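Pre-mRNA-processing-splicing factor 8 (Cryptococcus neoformans var. grubii serotype A, PDB 6MX6) carries an intein of the Hint family, which probably cuts itself out of the spliceosomal host protein and joins the flanking segments by protein splicing. Local coordinates at residues R46-I54 and D62-I70; L31-S42 and F157-L166. All coordinates share one frame; numbering follows the deposited sequence.

Overall arrangement
Strand 38-49 supplies residues to both contacts, its end to contact 1 and its beginning to contact 2, yet their centres lie about 19 Å apart on opposite sides of the chain's centre. Contact 1 is local, the hairpin of strands 52-56 and 63-65; contact 2 brings together segments 115 residues apart, pairing strand 38-49 with strand 152-159. Each is partly buried, with a different chemistry. In contact 1 the backbone pairing runs from a partly exposed salt bridge to a turn beside Cys5. Contact 2 divides between an apolar side around Phe157 and a charged group centred on the buried Arg39, with Lys161 at the exposed rim.

Contact 1: residues R46-I54 and D62-I70; sequences RGEERLYRI and DLVCTHNHI
Asp62 meets Arg53 where the pairing begins: OD2 accepts from Arg53 NH1 at 2.9 Å through its anti lone pair, close to the guanidinium plane, although the two flat groups stand 70° apart. Lys55 also binds this carboxylate oxygen, and Arg53 NH2 goes on to Glu148, so the pair belongs to a wider charge cluster. Leu63 is held by two backbone bonds, Ile54 N to Leu63 O at 2.8 Å and Leu63 N to Ile54 O at 3.0 Å. Val64 follows as the non-hydrogen-bonded partner of Arg53. Its CG2 lies over one guanidinium face, 3.7 Å from Arg53 NH1, whereas CG1, trans to the backbone N (chi1 -176°), packs 3.7 Å from Leu51 CB. At Cys65 the backbone pairing resumes, with Tyr52 N to Cys65 O at 2.8 Å, and SG faces Ile54 CD1. Thr66 then places CG2 3.6 Å from Leu51 CD2. His67 turns its ring edge to Glu49, CD2 lying 3.3 Å from OE1 with carboxylate and ring only 22° from coplanar; its ND1 binds Asp104, and a water links its backbone N to Arg50 O. A type I turn from Thr66 to His69, closed by His69 N to Thr66 O, brings Thr66 OG1 and His69 ND1 to the backbone N of Cys5, consistent with the TxxH motif of intein block B, directly after the second strand of the beta hairpin 52-56/63-65.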
loop_
_atom_site.group_PDB
_atom_site.type_symbol
_atom_site.label_atom_id
_atom_site.label_comp_id
_atom_site.label_asym_id
_atom_site.label_seq_id
_atom_site.Cartn_x
_atom_site.Cartn_y
_atom_site.Cartn_z
ATOM N N ARG A 46 4.529 4.279 -15.194
ATOM C CA ARG A 46 3.080 4.226 -15.347
ATOM C C ARG A 46 2.696 3.086 -16.273
ATOM O O ARG A 46 3.465 2.686 -17.149
ATOM C CB ARG A 46 2.494 5.523 -15.916
ATOM C CG ARG A 46 2.889 6.784 -15.185
ATOM C CD ARG A 46 1.818 7.856 -15.326
ATOM N NE ARG A 46 2.318 9.197 -15.025
ATOM C CZ ARG A 46 2.746 9.597 -13.831
ATOM N NH1 ARG A 46 2.740 8.766 -12.796
ATOM N NH2 ARG A 46 3.183 10.839 -13.672
ATOM N N GLY A 47 1.486 2.579 -16.082
ATOM C CA GLY A 47 0.992 1.581 -17.009
ATOM C C GLY A 47 -0.500 1.423 -16.846
ATOM O O GLY A 47 -1.153 2.236 -16.197
ATOM N N GLU A 48 -1.027 0.361 -17.455
ATOM C CA GLU A 48 -2.458 0.089 -17.434
ATOM C C GLU A 48 -2.673 -1.415 -17.440
ATOM O O GLU A 48 -2.180 -2.098 -18.341
ATOM C CB GLU A 48 -3.157 0.725 -18.639
ATOM C CG GLU A 48 -4.639 0.437 -18.689
ATOM C CD GLU A 48 -5.396 1.372 -19.614
ATOM O OE1 GLU A 48 -4.764 2.263 -20.220
ATOM O OE2 GLU A 48 -6.630 1.212 -19.729
ATOM N N GLU A 49 -3.411 -1.927 -16.457
ATOM C CA GLU A 49 -3.649 -3.368 -16.427
ATOM C C GLU A 49 -4.769 -3.670 -15.446
ATOM O O GLU A 49 -5.226 -2.796 -14.707
ATOM C CB GLU A 49 -2.385 -4.150 -16.049
ATOM C CG GLU A 49 -1.892 -3.903 -14.641
ATOM C CD GLU A 49 -0.471 -4.395 -14.437
ATOM O OE1 GLU A 49 -0.257 -5.287 -13.582
ATOM O OE2 GLU A 49 0.430 -3.896 -15.145
ATOM N N ARG A 50 -5.213 -4.925 -15.458
ATOM C CA ARG A 50 -6.190 -5.369 -14.470
ATOM C C ARG A 50 -5.535 -5.429 -13.099
ATOM O O ARG A 50 -4.584 -6.186 -12.892
ATOM C CB ARG A 50 -6.756 -6.733 -14.860
ATOM C CG ARG A 50 -7.656 -6.649 -16.074
ATOM C CD ARG A 50 -7.969 -8.020 -16.628
ATOM N NE ARG A 50 -8.939 -8.724 -15.789
ATOM C CZ ARG A 50 -9.476 -9.900 -16.097
ATOM N NH1 ARG A 50 -9.157 -10.500 -17.233
ATOM N NH2 ARG A 50 -10.353 -10.462 -15.276
ATOM N N LEU A 51 -6.056 -4.650 -12.157
ATOM C CA LEU A 51 -5.474 -4.541 -10.829
ATOM C C LEU A 51 -6.227 -5.429 -9.843
ATOM O O LEU A 51 -7.293 -5.971 -10.138
ATOM C CB LEU A 51 -5.497 -3.084 -10.360
ATOM C CG LEU A 51 -4.830 -2.098 -11.323
ATOM C CD1 LEU A 51 -4.934 -0.665 -10.783
ATOM C CD2 LEU A 51 -3.381 -2.497 -11.512
ATOM N N TYR A 52 -5.663 -5.558 -8.651
ATOM C CA TYR A 52 -6.315 -6.250 -7.552
ATOM C C TYR A 52 -6.916 -5.220 -6.614
ATOM O O TYR A 52 -6.252 -4.240 -6.267
ATOM C CB TYR A 52 -5.327 -7.124 -6.786
ATOM C CG TYR A 52 -5.064 -8.408 -7.511
ATOM C CD1 TYR A 52 -4.119 -8.472 -8.526
ATOM C CD2 TYR A 52 -5.792 -9.539 -7.217
ATOM C CE1 TYR A 52 -3.894 -9.653 -9.211
ATOM C CE2 TYR A 52 -5.578 -10.721 -7.890
ATOM C CZ TYR A 52 -4.628 -10.775 -8.881
ATOM O OH TYR A 52 -4.433 -11.961 -9.538
ATOM N N ARG A 53 -8.165 -5.452 -6.212
ATOM C CA ARG A 53 -8.856 -4.617 -5.235
ATOM C C ARG A 53 -8.847 -5.330 -3.889
ATOM O O ARG A 53 -9.317 -6.471 -3.780
ATOM C CB ARG A 53 -10.292 -4.330 -5.682
ATOM C CG ARG A 53 -11.092 -3.490 -4.672
ATOM C CD ARG A 53 -12.475 -3.126 -5.189
ATOM N NE ARG A 53 -12.357 -2.351 -6.419
ATOM C CZ ARG A 53 -12.246 -1.029 -6.460
ATOM N NH1 ARG A 53 -12.286 -0.318 -5.336
ATOM N NH2 ARG A 53 -12.108 -0.410 -7.632
ATOM N N ILE A 54 -8.318 -4.656 -2.871
ATOM C CA ILE A 54 -8.272 -5.152 -1.502
ATOM C C ILE A 54 -9.268 -4.348 -0.687
ATOM O O ILE A 54 -9.178 -3.111 -0.622
ATOM C CB ILE A 54 -6.861 -5.044 -0.905
ATOM C CG1 ILE A 54 -5.876 -5.821 -1.770
ATOM C CG2 ILE A 54 -6.855 -5.576 0.535
ATOM C CD1 ILE A 54 -4.410 -5.531 -1.461
ATOM N N ASP A 62 -10.773 1.254 -0.213
ATOM C CA ASP A 62 -10.128 0.093 -0.818
ATOM C C ASP A 62 -8.726 0.454 -1.301
ATOM O O ASP A 62 -8.479 1.565 -1.770
ATOM C CB ASP A 62 -10.918 -0.421 -2.026
ATOM C CG ASP A 62 -12.345 -0.824 -1.695
ATOM O OD1 ASP A 62 -12.699 -0.929 -0.499
ATOM O OD2 ASP A 62 -13.114 -1.042 -2.659
ATOM N N LEU A 63 -7.815 -0.511 -1.222
ATOM C CA LEU A 63 -6.486 -0.369 -1.816
ATOM C C LEU A 63 -6.472 -1.119 -3.141
ATOM O O LEU A 63 -6.768 -2.314 -3.173
ATOM C CB LEU A 63 -5.407 -0.918 -0.883
ATOM C CG LEU A 63 -3.974 -0.845 -1.410
ATOM C CD1 LEU A 63 -3.561 0.627 -1.591
ATOM C CD2 LEU A 63 -3.025 -1.581 -0.477
ATOM N N VAL A 64 -6.127 -0.440 -4.234
ATOM C CA VAL A 64 -6.166 -1.071 -5.554
ATOM C C VAL A 64 -4.767 -0.997 -6.148
ATOM O O VAL A 64 -4.201 0.094 -6.259
ATOM C CB VAL A 64 -7.201 -0.415 -6.483
ATOM C CG1 VAL A 64 -7.269 -1.158 -7.796
ATOM C CG2 VAL A 64 -8.586 -0.388 -5.822
ATOM N N CYS A 65 -4.206 -2.148 -6.520
ATOM C CA CYS A 65 -2.784 -2.177 -6.850
ATOM C C CYS A 65 -2.433 -3.342 -7.770
ATOM O O CYS A 65 -3.219 -4.262 -7.982
ATOM C CB CYS A 65 -1.958 -2.211 -5.571
ATOM S SG CYS A 65 -2.253 -3.693 -4.591
ATOM N N THR A 66 -1.221 -3.299 -8.320
ATOM C CA THR A 66 -0.816 -4.317 -9.281
ATOM C C THR A 66 -0.511 -5.645 -8.598
ATOM O O THR A 66 -0.275 -5.721 -7.387
ATOM C CB THR A 66 0.432 -3.890 -10.065
ATOM O OG1 THR A 66 1.472 -3.567 -9.134
ATOM C CG2 THR A 66 0.129 -2.707 -10.949
ATOM N N HIS A 67 -0.467 -6.701 -9.418
ATOM C CA HIS A 67 -0.220 -8.041 -8.902
ATOM C C HIS A 67 1.158 -8.163 -8.260
ATOM O O HIS A 67 1.347 -8.985 -7.359
ATOM C CB HIS A 67 -0.365 -9.073 -10.024
ATOM C CG HIS A 67 0.678 -8.951 -11.091
ATOM N ND1 HIS A 67 1.779 -9.781 -11.151
ATOM C CD2 HIS A 67 0.797 -8.092 -12.132
ATOM C CE1 HIS A 67 2.528 -9.440 -12.184
ATOM N NE2 HIS A 67 1.956 -8.418 -12.796
ATOM N N ASN A 68 2.133 -7.373 -8.699
ATOM C CA ASN A 68 3.467 -7.464 -8.118
ATOM C C ASN A 68 3.702 -6.438 -7.022
ATOM O O ASN A 68 4.813 -6.362 -6.484
ATOM C CB ASN A 68 4.548 -7.319 -9.205
ATOM C CG ASN A 68 4.423 -6.036 -9.989
ATOM O OD1 ASN A 68 3.334 -5.494 -10.148
ATOM N ND2 ASN A 68 5.545 -5.544 -10.499
ATOM N N HIS A 69 2.688 -5.654 -6.675
ATOM C CA HIS A 69 2.840 -4.690 -5.600
ATOM C C HIS A 69 3.109 -5.408 -4.282
ATOM O O HIS A 69 2.583 -6.491 -4.027
ATOM C CB HIS A 69 1.592 -3.832 -5.494
ATOM C CG HIS A 69 1.705 -2.738 -4.489
ATOM N ND1 HIS A 69 2.506 -1.636 -4.679
ATOM C CD2 HIS A 69 1.133 -2.586 -3.271
ATOM C CE1 HIS A 69 2.418 -0.847 -3.624
ATOM N NE2 HIS A 69 1.585 -1.398 -2.759
ATOM N N ILE A 70 3.959 -4.814 -3.454
ATOM C CA ILE A 70 4.353 -5.414 -2.183
ATOM C C ILE A 70 3.481 -4.824 -1.085
ATOM O O ILE A 70 3.421 -3.604 -0.926
ATOM C CB ILE A 70 5.840 -5.166 -1.885
ATOM C CG1 ILE A 70 6.715 -5.805 -2.965
ATOM C CG2 ILE A 70 6.195 -5.698 -0.505
ATOM C CD1 ILE A 70 8.156 -5.342 -2.918
HETATM O O HOH W 1 -1.903 -6.186 -11.927
HETATM O O HOH W 2 2.744 -4.987 -13.003
#

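Contact 2: residues L31-S42 and F157-L166; sequences LLGPDGTSRTAS and FVVDKDSLYL
Arg39 and Asp162 form the polar centre of the tightly packed part. Arg39 NE gives its hydrogen to Asp162 OD1 at 2.7 Å, and NH2 adds two weak bonds, to OD1 and OD2 of the carboxylate, which is turned 56° from the guanidinium. The guanidinium is sandwiched: Gly33 CA lies over its centre on one face, and Lys161 CB over the other, 3.8 Å from Arg39 NE. The bend at chi2 (-74°) turns the outer chain so that NE reaches Asp162; nearer the backbone, Arg39 CB packs 3.6 Å from Val159 CG1. Asp162 OD1 also accepts from Leu164 N, an Asx turn in the loop leading from strand 152-159 to strand 164-166, overlapping a type II' turn from Asp160 to Ser163. Ahead of it, strands 38-42 and 157-159 run antiparallel, the central pair of a four-stranded sheet in the beta-rich Hint fold. Ser42 and Val158 exchange two backbone bonds there, while at Thr40 a side chain replaces one carbonyl: Asp160 OD1 takes Thr40 N at 2.6 Å, met 45° above the carboxylate plane. On the buried side Ala41 CB lies over one face of Phe157, near the rim, and CE1 touches Leu31 CD1 at 3.7 Å; Leu12 and Ile44 also touch the Phe157 side chain. The solvent side is looser. Lys161 stretches out fully extended to Ser38 O, where NZ bonds at 3.1 Å, while Arg39 NH1 reaches the same oxygen from the opposite face of the carbonyl plane.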
loop_
_atom_site.group_PDB
_atom_site.type_symbol
_atom_site.label_atom_id
_atom_site.label_comp_id
_atom_site.label_asym_id
_atom_site.label_seq_id
_atom_site.Cartn_x
_atom_site.Cartn_y
_atom_site.Cartn_z
ATOM N N LEU A 31 7.703 12.499 0.349
ATOM C CA LEU A 31 6.537 11.839 0.922
ATOM C C LEU A 31 6.744 11.608 2.411
ATOM O O LEU A 31 7.856 11.702 2.936
ATOM C CB LEU A 31 6.281 10.496 0.234
ATOM C CG LEU A 31 6.095 10.553 -1.275
ATOM C CD1 LEU A 31 5.906 9.139 -1.791
ATOM C CD2 LEU A 31 4.905 11.429 -1.615
ATOM N N LEU A 32 5.660 11.252 3.087
ATOM C CA LEU A 32 5.689 11.060 4.528
ATOM C C LEU A 32 5.908 9.585 4.855
ATOM O O LEU A 32 5.155 8.719 4.390
ATOM C CB LEU A 32 4.394 11.577 5.142
ATOM C CG LEU A 32 4.344 11.588 6.666
ATOM C CD1 LEU A 32 5.599 12.235 7.229
ATOM C CD2 LEU A 32 3.095 12.319 7.110
ATOM N N GLY A 33 6.938 9.304 5.657
ATOM C CA GLY A 33 7.202 7.970 6.152
ATOM C C GLY A 33 6.387 7.646 7.387
ATOM O O GLY A 33 5.796 8.516 8.038
ATOM N N PRO A 34 6.352 6.358 7.732
ATOM C CA PRO A 34 5.526 5.931 8.877
ATOM C C PRO A 34 6.018 6.455 10.215
ATOM O O PRO A 34 5.204 6.625 11.132
ATOM C CB PRO A 34 5.600 4.400 8.805
ATOM C CG PRO A 34 6.864 4.116 8.057
ATOM C CD PRO A 34 7.005 5.225 7.060
ATOM N N ASP A 35 7.321 6.712 10.360
ATOM C CA ASP A 35 7.877 7.300 11.576
ATOM C C ASP A 35 7.771 8.818 11.610
ATOM O O ASP A 35 8.184 9.428 12.602
ATOM C CB ASP A 35 9.346 6.888 11.728
ATOM C CG ASP A 35 10.187 7.255 10.515
ATOM O OD1 ASP A 35 9.660 7.900 9.580
ATOM O OD2 ASP A 35 11.386 6.906 10.496
ATOM N N GLY A 36 7.256 9.447 10.555
ATOM C CA GLY A 36 7.124 10.887 10.495
ATOM C C GLY A 36 8.199 11.609 9.702
ATOM O O GLY A 36 8.049 12.809 9.446
ATOM N N THR A 37 9.267 10.924 9.297
ATOM C CA THR A 37 10.338 11.575 8.556
ATOM C C THR A 37 10.079 11.510 7.049
ATOM O O THR A 37 9.116 10.902 6.575
ATOM C CB THR A 37 11.689 10.949 8.899
ATOM O OG1 THR A 37 11.681 9.556 8.554
ATOM C CG2 THR A 37 11.981 11.100 10.383
ATOM N N SER A 38 10.964 12.141 6.286
ATOM C CA SER A 38 10.798 12.280 4.850
ATOM C C SER A 38 11.174 11.002 4.108
ATOM O O SER A 38 11.931 10.157 4.592
ATOM C CB SER A 38 11.645 13.436 4.322
ATOM O OG SER A 38 10.926 14.648 4.394
ATOM N N ARG A 39 10.621 10.877 2.904
ATOM C CA ARG A 39 10.952 9.817 1.965
ATOM C C ARG A 39 11.053 10.446 0.587
ATOM O O ARG A 39 10.216 11.268 0.219
ATOM C CB ARG A 39 9.888 8.705 1.948
ATOM C CG ARG A 39 9.706 7.967 3.254
ATOM C CD ARG A 39 10.860 7.022 3.524
ATOM N NE ARG A 39 10.583 6.164 4.670
ATOM C CZ ARG A 39 10.602 6.573 5.934
ATOM N NH1 ARG A 39 10.888 7.837 6.220
ATOM N NH2 ARG A 39 10.329 5.719 6.912
ATOM N N THR A 40 12.079 10.086 -0.167
ATOM C CA THR A 40 12.252 10.616 -1.512
ATOM C C THR A 40 11.747 9.592 -2.520
ATOM O O THR A 40 12.082 8.408 -2.428
ATOM C CB THR A 40 13.719 10.957 -1.790
ATOM O OG1 THR A 40 14.131 12.013 -0.916
ATOM C CG2 THR A 40 13.886 11.421 -3.225
ATOM N N ALA A 41 10.934 10.050 -3.464
ATOM C CA ALA A 41 10.416 9.207 -4.530
ATOM C C ALA A 41 11.263 9.366 -5.784
ATOM O O ALA A 41 11.751 10.456 -6.096
ATOM C CB ALA A 41 8.957 9.554 -4.840
ATOM N N SER A 42 11.434 8.262 -6.510
ATOM C CA SER A 42 12.157 8.299 -7.774
ATOM C C SER A 42 11.621 7.211 -8.691
ATOM O O SER A 42 10.808 6.374 -8.292
ATOM C CB SER A 42 13.669 8.135 -7.569
ATOM O OG SER A 42 13.980 6.926 -6.906
ATOM N N PHE A 157 6.555 4.067 -8.223
ATOM C CA PHE A 157 7.837 4.721 -8.001
ATOM C C PHE A 157 8.545 3.961 -6.892
ATOM O O PHE A 157 7.949 3.128 -6.206
ATOM C CB PHE A 157 7.688 6.212 -7.654
ATOM C CG PHE A 157 6.631 6.506 -6.617
ATOM C CD1 PHE A 157 6.808 6.127 -5.297
ATOM C CD2 PHE A 157 5.474 7.187 -6.962
ATOM C CE1 PHE A 157 5.842 6.410 -4.340
ATOM C CE2 PHE A 157 4.498 7.466 -6.013
ATOM C CZ PHE A 157 4.687 7.077 -4.702
ATOM N N VAL A 158 9.826 4.238 -6.735
ATOM C CA VAL A 158 10.571 3.707 -5.604
ATOM C C VAL A 158 10.694 4.812 -4.572
ATOM O O VAL A 158 10.623 6.008 -4.882
ATOM C CB VAL A 158 11.960 3.156 -5.992
ATOM C CG1 VAL A 158 11.831 1.748 -6.560
ATOM C CG2 VAL A 158 12.638 4.069 -6.968
ATOM N N VAL A 159 10.855 4.396 -3.327
ATOM C CA VAL A 159 10.998 5.290 -2.193
ATOM C C VAL A 159 12.245 4.855 -1.437
ATOM O O VAL A 159 12.504 3.657 -1.299
ATOM C CB VAL A 159 9.737 5.245 -1.298
ATOM C CG1 VAL A 159 10.048 5.662 0.120
ATOM C CG2 VAL A 159 8.641 6.116 -1.886
ATOM N N ASP A 160 13.028 5.824 -0.968
ATOM C CA ASP A 160 14.283 5.528 -0.288
ATOM C C ASP A 160 14.008 5.064 1.143
ATOM O O ASP A 160 12.863 4.819 1.536
ATOM C CB ASP A 160 15.205 6.747 -0.326
ATOM C CG ASP A 160 14.693 7.901 0.525
ATOM O OD1 ASP A 160 13.459 8.071 0.639
ATOM O OD2 ASP A 160 15.531 8.648 1.073
ATOM N N LYS A 161 15.075 4.936 1.932
ATOM C CA LYS A 161 15.024 4.555 3.353
ATOM C C LYS A 161 14.356 3.184 3.445
ATOM O O LYS A 161 14.764 2.269 2.712
ATOM C CB LYS A 161 14.365 5.668 4.163
ATOM C CG LYS A 161 15.154 6.973 4.203
ATOM C CD LYS A 161 14.499 7.987 5.133
ATOM C CE LYS A 161 15.329 9.257 5.249
ATOM N NZ LYS A 161 14.628 10.305 6.043
ATOM N N ASP A 162 13.355 2.992 4.309
ATOM C CA ASP A 162 12.734 1.684 4.509
ATOM C C ASP A 162 11.741 1.310 3.414
ATOM O O ASP A 162 11.126 0.242 3.508
ATOM C CB ASP A 162 12.028 1.634 5.867
ATOM C CG ASP A 162 10.976 2.721 6.027
ATOM O OD1 ASP A 162 10.779 3.523 5.088
ATOM O OD2 ASP A 162 10.347 2.784 7.105
ATOM N N SER A 163 11.566 2.165 2.403
ATOM C CA SER A 163 10.653 1.958 1.281
ATOM C C SER A 163 9.184 2.041 1.689
ATOM O O SER A 163 8.311 1.557 0.962
ATOM C CB SER A 163 10.925 0.626 0.567
ATOM O OG SER A 163 12.200 0.621 -0.055
ATOM N N LEU A 164 8.885 2.660 2.829
ATOM C CA LEU A 164 7.524 2.797 3.326
ATOM C C LEU A 164 7.073 4.254 3.265
ATOM O O LEU A 164 7.864 5.174 3.487
ATOM C CB LEU A 164 7.422 2.281 4.761
ATOM C CG LEU A 164 7.932 0.864 5.005
ATOM C CD1 LEU A 164 7.712 0.475 6.451
ATOM C CD2 LEU A 164 7.246 -0.122 4.068
ATOM N N TYR A 165 5.793 4.454 2.965
ATOM C CA TYR A 165 5.200 5.783 2.893
ATOM C C TYR A 165 3.731 5.649 3.267
ATOM O O TYR A 165 3.225 4.543 3.471
ATOM C CB TYR A 165 5.378 6.413 1.505
ATOM C CG TYR A 165 4.771 5.593 0.383
ATOM C CD1 TYR A 165 5.385 4.432 -0.068
ATOM C CD2 TYR A 165 3.580 5.981 -0.219
ATOM C CE1 TYR A 165 4.826 3.678 -1.077
ATOM C CE2 TYR A 165 3.021 5.239 -1.234
ATOM C CZ TYR A 165 3.640 4.090 -1.656
ATOM O OH TYR A 165 3.079 3.343 -2.668
ATOM N N LEU A 166 3.042 6.781 3.365
ATOM C CA LEU A 166 1.705 6.804 3.945
ATOM C C LEU A 166 0.644 7.178 2.923
ATOM O O LEU A 166 0.802 8.154 2.177
ATOM C CB LEU A 166 1.644 7.777 5.121
ATOM C CG LEU A 166 2.424 7.349 6.364
ATOM C CD1 LEU A 166 2.124 8.302 7.515
ATOM C CD2 LEU A 166 2.129 5.903 6.748
#